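PDB 3EWM: uncharacterized sugar kinase PH1459 from Pyrococcus horikoshii, which is a putative sugar kinase of the pfkB (ribokinase-like) family that binds ATP and probably phosphorylates a sugar such as fructose. Local coordinates for residues A[150-154]-A[155-159]; A[139-142]-A[143-147]; A[112-116]-A[117-121]; A[39-42]-A[43-47]. One frame throughout, in Å; residues are numbered along the deposited sequence.

Along the chain the four contacts follow one another in series, and none nests within or crosses another. Interaction 4 comes first and closes the last turns of helix 35-45. Interaction 3 closes the 3-10 turn that leads into helix 119-124, interaction 2 winds the first turns of helix 140-151, and interaction 1 rounds the bend from that helix into strand 156-160. Segments distant in sequence meet where interactions 2 and 3 touch, Ser140 and Thr143 probably bonding to the backbone of Met112. Interaction 3 also reaches interaction 1, where Lys150 packs on Trp119. Interaction 4 stands apart, its nearest atoms about 8 Å from those of interaction 1.

Interaction 1 (A[150-154]-A[155-159]); sequences KIKGS and SLIAF
Ile157, on strand 156-160, packs against Ile151, the last residue of helix 140-151, and Lys152 just after it. Its CG1 meets Ile151 CD1 at 3.8 Å, while its own CD1 lies only 3.4 Å from Lys152 CD, closer than ordinary van der Waals contact. Ile151 places its CG1 branch between the backbone N and the carbonyl carbon (chi1 60°), and from there CD1 extends to Ile157. The Lys152 chain bends at chi2 and chi3 and crosses Ile157 at about a right angle; its NZ then bonds to Leu185 O. The backbone adds a double grip on Ile151 O, which accepts from Ser154 N at 2.8 Å and from Ser155 N at 3.2 Å. Ser155 OG turns instead to Ala125 O.

The side with Gly153 and Ser154 is looser and exposed. Beside Gly153 a water joins the two segments, accepting from Gly153 N at 2.8 Å and donating to Ser155 O at 2.7 Å. Gly153 turns the chain with a positive phi of 96°, and beyond it strand 156-160 pairs with strand 127-131. This is the tight helix-to-strand return of a beta-alpha-beta crossover, as expected of the ribokinase-like fold.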
loop_
_atom_site.group_PDB
_atom_site.type_symbol
_atom_site.label_atom_id
_atom_site.label_comp_id
_atom_site.label_asym_id
_atom_site.label_seq_id
_atom_site.Cartn_x
_atom_site.Cartn_y
_atom_site.Cartn_z
ATOM N N LYS A 150 -21.698 -20.264 11.024
ATOM C CA LYS A 150 -22.528 -21.065 10.114
ATOM C C LYS A 150 -22.027 -22.505 10.001
ATOM O O LYS A 150 -22.832 -23.448 9.986
ATOM C CB LYS A 150 -22.545 -20.443 8.712
ATOM C CG LYS A 150 -23.576 -21.064 7.792
ATOM C CD LYS A 150 -23.003 -21.311 6.424
ATOM C CE LYS A 150 -22.558 -22.737 6.209
ATOM N NZ LYS A 150 -23.729 -23.608 5.886
ATOM N N ILE A 151 -20.708 -22.673 9.908
ATOM C CA ILE A 151 -20.117 -24.005 9.712
ATOM C C ILE A 151 -19.758 -24.764 10.984
ATOM O O ILE A 151 -19.419 -25.946 10.912
ATOM C CB ILE A 151 -18.834 -23.978 8.865
ATOM C CG1 ILE A 151 -17.772 -23.119 9.541
ATOM C CG2 ILE A 151 -19.117 -23.566 7.437
ATOM C CD1 ILE A 151 -16.382 -23.598 9.264
ATOM N N LYS A 152 -19.786 -24.087 12.129
ATOM C CA LYS A 152 -19.589 -24.738 13.417
ATOM C C LYS A 152 -20.480 -25.979 13.485
ATOM O O LYS A 152 -21.676 -25.898 13.221
ATOM C CB LYS A 152 -19.924 -23.770 14.560
ATOM C CG LYS A 152 -19.657 -24.338 15.958
ATOM C CD LYS A 152 -18.173 -24.278 16.269
ATOM C CE LYS A 152 -17.672 -25.585 16.830
ATOM N NZ LYS A 152 -16.176 -25.632 16.835
ATOM N N GLY A 153 -19.876 -27.124 13.803
ATOM C CA GLY A 153 -20.589 -28.404 13.812
ATOM C C GLY A 153 -20.468 -29.240 12.543
ATOM O O GLY A 153 -20.549 -30.474 12.613
ATOM N N SER A 154 -20.286 -28.579 11.394
ATOM C CA SER A 154 -20.198 -29.247 10.074
ATOM C C SER A 154 -18.784 -29.444 9.531
ATOM O O SER A 154 -18.545 -30.370 8.749
ATOM C CB SER A 154 -21.003 -28.477 9.032
ATOM O OG SER A 154 -22.360 -28.407 9.419
ATOM N N SER A 155 -17.877 -28.534 9.892
ATOM C CA SER A 155 -16.453 -28.630 9.551
ATOM C C SER A 155 -15.700 -28.300 10.817
ATOM O O SER A 155 -16.190 -27.519 11.627
ATOM C CB SER A 155 -16.039 -27.587 8.511
ATOM O OG SER A 155 -16.933 -27.500 7.422
ATOM N N LEU A 156 -14.512 -28.870 10.973
ATOM C CA LEU A 156 -13.586 -28.442 12.007
ATOM C C LEU A 156 -13.108 -27.009 11.733
ATOM O O LEU A 156 -12.849 -26.628 10.589
ATOM C CB LEU A 156 -12.387 -29.389 12.083
ATOM C CG LEU A 156 -12.722 -30.819 12.474
ATOM C CD1 LEU A 156 -11.491 -31.700 12.447
ATOM C CD2 LEU A 156 -13.388 -30.838 13.860
ATOM N N ILE A 157 -13.009 -26.232 12.799
ATOM C CA ILE A 157 -12.607 -24.850 12.714
ATOM C C ILE A 157 -11.233 -24.703 13.340
ATOM O O ILE A 157 -10.995 -25.164 14.450
ATOM C CB ILE A 157 -13.636 -23.934 13.434
ATOM C CG1 ILE A 157 -14.993 -24.015 12.734
ATOM C CG2 ILE A 157 -13.130 -22.500 13.513
ATOM C CD1 ILE A 157 -16.132 -23.625 13.627
ATOM N N ALA A 158 -10.331 -24.064 12.616
ATOM C CA ALA A 158 -8.983 -23.821 13.119
ATOM C C ALA A 158 -8.699 -22.329 13.113
ATOM O O ALA A 158 -9.028 -21.623 12.150
ATOM C CB ALA A 158 -7.953 -24.586 12.275
ATOM N N PHE A 159 -8.093 -21.850 14.200
ATOM C CA PHE A 159 -7.878 -20.433 14.395
ATOM C C PHE A 159 -6.444 -20.199 14.853
ATOM O O PHE A 159 -6.021 -20.746 15.857
ATOM C CB PHE A 159 -8.889 -19.887 15.413
ATOM C CG PHE A 159 -8.781 -18.392 15.651
ATOM C CD1 PHE A 159 -9.125 -17.487 14.657
ATOM C CD2 PHE A 159 -8.327 -17.901 16.866
ATOM C CE1 PHE A 159 -9.054 -16.113 14.874
ATOM C CE2 PHE A 159 -8.237 -16.529 17.100
ATOM C CZ PHE A 159 -8.612 -15.623 16.094
HETATM O O HOH W 1 -17.121 -27.391 14.148
#

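Interaction 2 (A[139-142]-A[143-147]); sequences PSRE and TVMKV
Lys146 folds its side chain back over the carbonyl oxygen of Glu142, one helical turn earlier. Its CB lies 3.5 Å from Glu142 O, and CG comes nearer, at 3.3 Å from that same oxygen. CD has begun to move off, 4.0 Å from Glu142 O. At the tip the chain bends (chi4 67°), and NZ donates over 2.8 Å to a water that in turn donates to Glu142 O. That oxygen also accepts from Lys146 N at 3.0 Å, so a backbone N-H and a water grip it together. The bond is one of four successive i to i+4 links, running from Thr143 N to Pro139 O through to Lys146 N to Glu142 O, that wind the opening turns of helix 140-151, the helix crossing between parallel strands 127-131 and 156-160 in a beta-alpha-beta unit. Val144 N to Ser140 O is the shortest of the four (2.7 Å) and nearly straight, at 171°. The Glu142 chain runs extended, and its OE2 stays 5.0 Å from Lys146 NZ, so the charged atoms are not in contact. On the buried side Met145, a selenomethionine, lays CG 3.2 Å from Arg141 O before its bent chain leads off towards Ser182 and Leu185 of helix 172-185.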
loop_
_atom_site.group_PDB
_atom_site.type_symbol
_atom_site.label_atom_id
_atom_site.label_comp_id
_atom_site.label_asym_id
_atom_site.label_seq_id
_atom_site.Cartn_x
_atom_site.Cartn_y
_atom_site.Cartn_z
ATOM N N PRO A 139 -16.187 -4.637 7.051
ATOM C CA PRO A 139 -17.177 -5.701 7.242
ATOM C C PRO A 139 -16.601 -7.107 7.374
ATOM O O PRO A 139 -17.340 -8.016 7.732
ATOM C CB PRO A 139 -18.024 -5.627 5.961
ATOM C CG PRO A 139 -17.062 -5.105 4.945
ATOM C CD PRO A 139 -16.248 -4.089 5.681
ATOM N N SER A 140 -15.310 -7.291 7.098
ATOM C CA SER A 140 -14.748 -8.640 7.047
ATOM C C SER A 140 -14.870 -9.379 8.382
ATOM O O SER A 140 -15.219 -10.566 8.405
ATOM C CB SER A 140 -13.297 -8.622 6.588
ATOM O OG SER A 140 -13.253 -8.717 5.176
ATOM N N ARG A 141 -14.597 -8.675 9.476
ATOM C CA ARG A 141 -14.753 -9.256 10.797
ATOM C C ARG A 141 -16.123 -9.905 10.982
ATOM O O ARG A 141 -16.218 -11.088 11.270
ATOM C CB ARG A 141 -14.504 -8.225 11.888
ATOM C CG ARG A 141 -14.927 -8.726 13.246
ATOM C CD ARG A 141 -14.149 -8.015 14.309
ATOM N NE ARG A 141 -14.801 -6.802 14.742
ATOM C CZ ARG A 141 -14.256 -5.591 14.762
ATOM N NH1 ARG A 141 -13.016 -5.378 14.344
ATOM N NH2 ARG A 141 -14.978 -4.577 15.216
ATOM N N GLU A 142 -17.185 -9.140 10.790
ATOM C CA GLU A 142 -18.519 -9.678 10.995
ATOM C C GLU A 142 -18.833 -10.809 10.025
ATOM O O GLU A 142 -19.418 -11.807 10.416
ATOM C CB GLU A 142 -19.575 -8.560 10.987
ATOM C CG GLU A 142 -19.565 -7.855 12.321
ATOM C CD GLU A 142 -20.385 -6.590 12.376
ATOM O OE1 GLU A 142 -20.298 -5.944 13.445
ATOM O OE2 GLU A 142 -21.083 -6.243 11.387
ATOM N N THR A 143 -18.399 -10.648 8.776
ATOM C CA THR A 143 -18.629 -11.608 7.729
ATOM C C THR A 143 -17.955 -12.932 8.083
ATOM O O THR A 143 -18.599 -13.980 8.054
ATOM C CB THR A 143 -18.133 -11.085 6.369
ATOM O OG1 THR A 143 -18.925 -9.946 5.982
ATOM C CG2 THR A 143 -18.235 -12.175 5.299
ATOM N N VAL A 144 -16.671 -12.868 8.440
ATOM C CA VAL A 144 -15.922 -14.069 8.776
ATOM C C VAL A 144 -16.541 -14.723 10.004
ATOM O O VAL A 144 -16.682 -15.935 10.027
ATOM C CB VAL A 144 -14.406 -13.794 8.946
ATOM C CG1 VAL A 144 -13.643 -15.016 9.474
ATOM C CG2 VAL A 144 -13.817 -13.373 7.607
HETATM N N MSE A 145 -16.952 -13.927 10.991
HETATM C CA MSE A 145 -17.517 -14.514 12.213
HETATM C C MSE A 145 -18.788 -15.282 11.871
HETATM O O MSE A 145 -19.021 -16.367 12.386
HETATM C CB MSE A 145 -17.775 -13.459 13.292
HETATM C CG MSE A 145 -16.497 -12.877 13.920
HETATM SE SE MSE A 145 -15.282 -14.291 14.549
HETATM C CE MSE A 145 -16.388 -14.988 15.964
ATOM N N LYS A 146 -19.588 -14.717 10.973
ATOM C CA LYS A 146 -20.771 -15.412 10.467
ATOM C C LYS A 146 -20.447 -16.702 9.725
ATOM O O LYS A 146 -21.097 -17.704 9.940
ATOM C CB LYS A 146 -21.622 -14.467 9.623
ATOM C CG LYS A 146 -22.309 -13.444 10.513
ATOM C CD LYS A 146 -23.281 -12.565 9.764
ATOM C CE LYS A 146 -24.064 -11.743 10.777
ATOM N NZ LYS A 146 -23.186 -10.756 11.471
ATOM N N VAL A 147 -19.428 -16.687 8.879
ATOM C CA VAL A 147 -19.033 -17.905 8.166
ATOM C C VAL A 147 -18.702 -19.029 9.151
ATOM O O VAL A 147 -19.227 -20.151 9.058
ATOM C CB VAL A 147 -17.862 -17.634 7.194
ATOM C CG1 VAL A 147 -17.358 -18.924 6.572
ATOM C CG2 VAL A 147 -18.283 -16.649 6.101
HETATM O O HOH W 2 -20.758 -11.445 12.640
#

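Interaction 3 (A[112-116]-A[117-121]); sequences MTLND and INWDI
A 3-10 turn, 114-116, runs into the N-capped start of helix 119-124, and this junction brings Leu114 to Trp119. Leu114 CD2 approaches the indole at its edge, in the ring plane, 3.7 Å from Trp119 CZ2. One face of the same ring is taken by Ile117, whose CG2 stands 3.4 Å above the plane and over its centre. That methyl is anti to the backbone N of Ile117, while CG1 (chi1 -55°) takes the place beside the N. The backbone closes the turn with Ile117 N donating to Leu114 O at 3.2 Å. Before it, Asp116 OD2 accepts from Thr113 N at 2.8 Å, out of the carboxylate plane, and forms a salt bridge with Lys55. After it, Asn118 caps the helix, its OD1 receiving Ile121 N at 3.0 Å. A water bridges the bend, donating to Asp116 O and accepting from Asn118 N at 2.9 Å. Replacing Trp119 with an alanine would probably open a gap beneath Ile117 CG2 and leave Leu114 CD2 without its aromatic neighbour. On the inner side, Met112, a selenomethionine, brings SE to 4.4 Å from Ile117 CD1. The junction lies between helix 140-151 and strand 49-57: Ile117 packs on Val147 of the helix and Ile53 of the strand, Trp119 rests on Val147 and Lys150, and Ile121 reaches Ser51 and Ile53.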
loop_
_atom_site.group_PDB
_atom_site.type_symbol
_atom_site.label_atom_id
_atom_site.label_comp_id
_atom_site.label_asym_id
_atom_site.label_seq_id
_atom_site.Cartn_x
_atom_site.Cartn_y
_atom_site.Cartn_z
HETATM N N MSE A 112 -15.001 -7.839 2.971
HETATM C CA MSE A 112 -15.825 -8.992 2.620
HETATM C C MSE A 112 -17.207 -8.887 3.223
HETATM O O MSE A 112 -17.362 -8.568 4.392
HETATM C CB MSE A 112 -15.165 -10.297 3.067
HETATM C CG MSE A 112 -14.042 -10.709 2.147
HETATM SE SE MSE A 112 -13.393 -12.488 2.577
HETATM C CE MSE A 112 -12.154 -11.876 3.862
ATOM N N THR A 113 -18.216 -9.142 2.408
ATOM C CA THR A 113 -19.575 -9.218 2.912
ATOM C C THR A 113 -20.045 -10.641 2.684
ATOM O O THR A 113 -19.375 -11.437 2.008
ATOM C CB THR A 113 -20.511 -8.209 2.195
ATOM O OG1 THR A 113 -20.473 -8.466 0.793
ATOM C CG2 THR A 113 -20.059 -6.763 2.443
ATOM N N LEU A 114 -21.204 -10.974 3.227
ATOM C CA LEU A 114 -21.738 -12.320 3.077
ATOM C C LEU A 114 -21.912 -12.756 1.625
ATOM O O LEU A 114 -21.736 -13.921 1.316
ATOM C CB LEU A 114 -23.044 -12.456 3.831
ATOM C CG LEU A 114 -22.831 -12.448 5.337
ATOM C CD1 LEU A 114 -24.158 -12.218 6.045
ATOM C CD2 LEU A 114 -22.169 -13.753 5.798
ATOM N N ASN A 115 -22.237 -11.806 0.752
ATOM C CA ASN A 115 -22.344 -12.067 -0.684
ATOM C C ASN A 115 -21.040 -12.545 -1.306
ATOM O O ASN A 115 -21.077 -13.217 -2.322
ATOM C CB ASN A 115 -22.780 -10.807 -1.418
ATOM C CG ASN A 115 -23.886 -10.105 -0.724
ATOM O OD1 ASN A 115 -23.655 -9.115 -0.015
ATOM N ND2 ASN A 115 -25.094 -10.622 -0.870
ATOM N N ASP A 116 -19.902 -12.188 -0.696
ATOM C CA ASP A 116 -18.579 -12.524 -1.222
ATOM C C ASP A 116 -18.155 -13.950 -0.889
ATOM O O ASP A 116 -17.128 -14.435 -1.375
ATOM C CB ASP A 116 -17.512 -11.549 -0.700
ATOM C CG ASP A 116 -17.772 -10.113 -1.115
ATOM O OD1 ASP A 116 -18.277 -9.897 -2.238
ATOM O OD2 ASP A 116 -17.473 -9.202 -0.312
ATOM N N ILE A 117 -18.940 -14.613 -0.052
ATOM C CA ILE A 117 -18.583 -15.935 0.434
ATOM C C ILE A 117 -19.116 -16.986 -0.497
ATOM O O ILE A 117 -20.324 -17.032 -0.804
ATOM C CB ILE A 117 -19.098 -16.181 1.884
ATOM C CG1 ILE A 117 -18.583 -15.075 2.831
ATOM C CG2 ILE A 117 -18.756 -17.627 2.367
ATOM C CD1 ILE A 117 -17.039 -14.949 2.869
ATOM N N ASN A 118 -18.201 -17.829 -0.956
ATOM C CA ASN A 118 -18.573 -19.004 -1.685
ATOM C C ASN A 118 -18.982 -20.056 -0.661
ATOM O O ASN A 118 -18.153 -20.728 -0.046
ATOM C CB ASN A 118 -17.418 -19.486 -2.567
ATOM C CG ASN A 118 -17.847 -20.567 -3.536
ATOM O OD1 ASN A 118 -18.479 -21.536 -3.147
ATOM N ND2 ASN A 118 -17.500 -20.403 -4.801
ATOM N N TRP A 119 -20.279 -20.194 -0.489
ATOM C CA TRP A 119 -20.815 -21.080 0.531
ATOM C C TRP A 119 -20.641 -22.528 0.164
ATOM O O TRP A 119 -20.591 -23.386 1.029
ATOM C CB TRP A 119 -22.277 -20.759 0.757
ATOM C CG TRP A 119 -22.426 -19.399 1.297
ATOM C CD1 TRP A 119 -22.894 -18.301 0.639
ATOM C CD2 TRP A 119 -22.082 -18.970 2.608
ATOM N NE1 TRP A 119 -22.874 -17.212 1.466
ATOM C CE2 TRP A 119 -22.376 -17.595 2.685
ATOM C CE3 TRP A 119 -21.552 -19.614 3.732
ATOM C CZ2 TRP A 119 -22.159 -16.847 3.848
ATOM C CZ3 TRP A 119 -21.338 -18.874 4.881
ATOM C CH2 TRP A 119 -21.651 -17.506 4.934
ATOM N N ASP A 120 -20.526 -22.802 -1.125
ATOM C CA ASP A 120 -20.262 -24.153 -1.573
ATOM C C ASP A 120 -18.900 -24.607 -1.086
ATOM O O ASP A 120 -18.757 -25.703 -0.558
ATOM C CB ASP A 120 -20.323 -24.235 -3.085
ATOM C CG ASP A 120 -21.726 -24.453 -3.600
ATOM O OD1 ASP A 120 -22.691 -24.591 -2.793
ATOM O OD2 ASP A 120 -21.848 -24.508 -4.834
ATOM N N ILE A 121 -17.903 -23.753 -1.267
ATOM C CA ILE A 121 -16.562 -24.043 -0.767
ATOM C C ILE A 121 -16.557 -24.250 0.753
ATOM O O ILE A 121 -16.012 -25.253 1.242
ATOM C CB ILE A 121 -15.541 -22.951 -1.213
ATOM C CG1 ILE A 121 -15.295 -23.068 -2.716
ATOM C CG2 ILE A 121 -14.215 -23.086 -0.431
ATOM C CD1 ILE A 121 -14.605 -21.863 -3.353
HETATM O O HOH W 3 -22.555 -15.788 -1.419
HETATM O O HOH W 4 -15.696 -16.521 -1.634
#

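Interaction 4 (A[39-42]-A[43-47])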
loop_
_atom_site.group_PDB
_atom_site.type_symbol
_atom_site.label_atom_id
_atom_site.label_comp_id
_atom_site.label_asym_id
_atom_site.label_seq_id
_atom_site.Cartn_x
_atom_site.Cartn_y
_atom_site.Cartn_z
ATOM N N VAL A 39 -1.031 -20.615 4.639
ATOM C CA VAL A 39 -1.467 -21.920 5.114
ATOM C C VAL A 39 -2.121 -22.695 3.958
ATOM O O VAL A 39 -1.876 -23.884 3.777
ATOM C CB VAL A 39 -2.461 -21.809 6.284
ATOM C CG1 VAL A 39 -3.003 -23.208 6.652
ATOM C CG2 VAL A 39 -1.797 -21.185 7.499
ATOM N N ALA A 40 -2.931 -21.994 3.174
ATOM C CA ALA A 40 -3.613 -22.617 2.035
ATOM C C ALA A 40 -2.601 -23.199 1.062
ATOM O O ALA A 40 -2.787 -24.308 0.571
ATOM C CB ALA A 40 -4.508 -21.613 1.317
ATOM N N VAL A 41 -1.533 -22.450 0.786
ATOM C CA VAL A 41 -0.454 -22.950 -0.074
ATOM C C VAL A 41 0.244 -24.162 0.574
ATOM O O VAL A 41 0.483 -25.170 -0.090
ATOM C CB VAL A 41 0.543 -21.813 -0.435
ATOM C CG1 VAL A 41 1.846 -22.363 -1.054
ATOM C CG2 VAL A 41 -0.134 -20.812 -1.358
ATOM N N GLY A 42 0.526 -24.071 1.869
ATOM C CA GLY A 42 1.113 -25.196 2.606
ATOM C C GLY A 42 0.280 -26.458 2.497
ATOM O O GLY A 42 0.806 -27.520 2.187
ATOM N N VAL A 43 -1.022 -26.330 2.737
ATOM C CA VAL A 43 -1.978 -27.450 2.605
ATOM C C VAL A 43 -1.897 -28.095 1.226
ATOM O O VAL A 43 -1.751 -29.317 1.110
ATOM C CB VAL A 43 -3.403 -26.998 2.912
ATOM C CG1 VAL A 43 -4.432 -28.068 2.532
ATOM C CG2 VAL A 43 -3.519 -26.635 4.397
ATOM N N SER A 44 -1.961 -27.262 0.194
ATOM C CA SER A 44 -1.802 -27.721 -1.173
ATOM C C SER A 44 -0.471 -28.420 -1.393
ATOM O O SER A 44 -0.426 -29.468 -2.009
ATOM C CB SER A 44 -1.959 -26.574 -2.162
ATOM O OG SER A 44 -1.881 -27.077 -3.491
ATOM N N ARG A 45 0.614 -27.852 -0.869
ATOM C CA ARG A 45 1.928 -28.465 -1.028
ATOM C C ARG A 45 2.055 -29.838 -0.382
ATOM O O ARG A 45 2.796 -30.707 -0.871
ATOM C CB ARG A 45 3.004 -27.536 -0.515
ATOM C CG ARG A 45 3.214 -26.396 -1.441
ATOM C CD ARG A 45 4.495 -25.760 -1.146
ATOM N NE ARG A 45 4.693 -24.532 -1.891
ATOM C CZ ARG A 45 5.577 -23.625 -1.523
ATOM N NH1 ARG A 45 6.296 -23.847 -0.433
ATOM N NH2 ARG A 45 5.741 -22.515 -2.227
ATOM N N LEU A 46 1.321 -30.026 0.704
ATOM C CA LEU A 46 1.227 -31.302 1.395
ATOM C C LEU A 46 0.285 -32.307 0.706
ATOM O O LEU A 46 0.071 -33.401 1.224
ATOM C CB LEU A 46 0.766 -31.059 2.831
ATOM C CG LEU A 46 1.718 -30.197 3.647
ATOM C CD1 LEU A 46 1.190 -30.018 5.058
ATOM C CD2 LEU A 46 3.095 -30.839 3.667
ATOM N N GLY A 47 -0.280 -31.915 -0.431
ATOM C CA GLY A 47 -1.068 -32.818 -1.294
ATOM C C GLY A 47 -2.562 -32.830 -1.037
ATOM O O GLY A 47 -3.281 -33.719 -1.530
#
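Val41 sets CG1 opposite its backbone N across the CA-CB bond (chi1 167°), while Arg45 directs CG away from its carbonyl carbon (chi1 -73°) and then runs extended as far as NE. The two side chains therefore lie alongside, pointing the same way, and Val41 CG1 covers one face of the guanidinium, 3.7 Å from Arg45 NE. At the root of the arginine, Arg45 N donates to Val41 O at 2.8 Å, and its CG rests 3.3 Å from that oxygen. Elsewhere on helix 35-45, Val39 CG1 and Val43 CG2 meet at 4.1 Å, with Val39 and Val43 both packing on helix 245-259; the side chain of Val39 is about 7 Å from that of the ATP-binding Lys190. Leu46 N bonds to Gly42 O at 3.0 Å, and Gly47, with a phi of 93°, ends the helix in a Schellman motif, its N donating to Ser44 O at 2.9 Å. Beyond the helix, Arg45 forms a salt bridge with Glu72 through NE and gives NH1 to the backbone oxygens of Thr288 and Trp286. With a leucine in place of Arg45, Glu72 is likely to lose its charge partner and the two carbonyls their donor. The guanidinium is held by a carboxylate and two carbonyls, with a methyl over one face, which probably fixes its rotation, and Glu72 probably offsets the like charge of nearby Arg290.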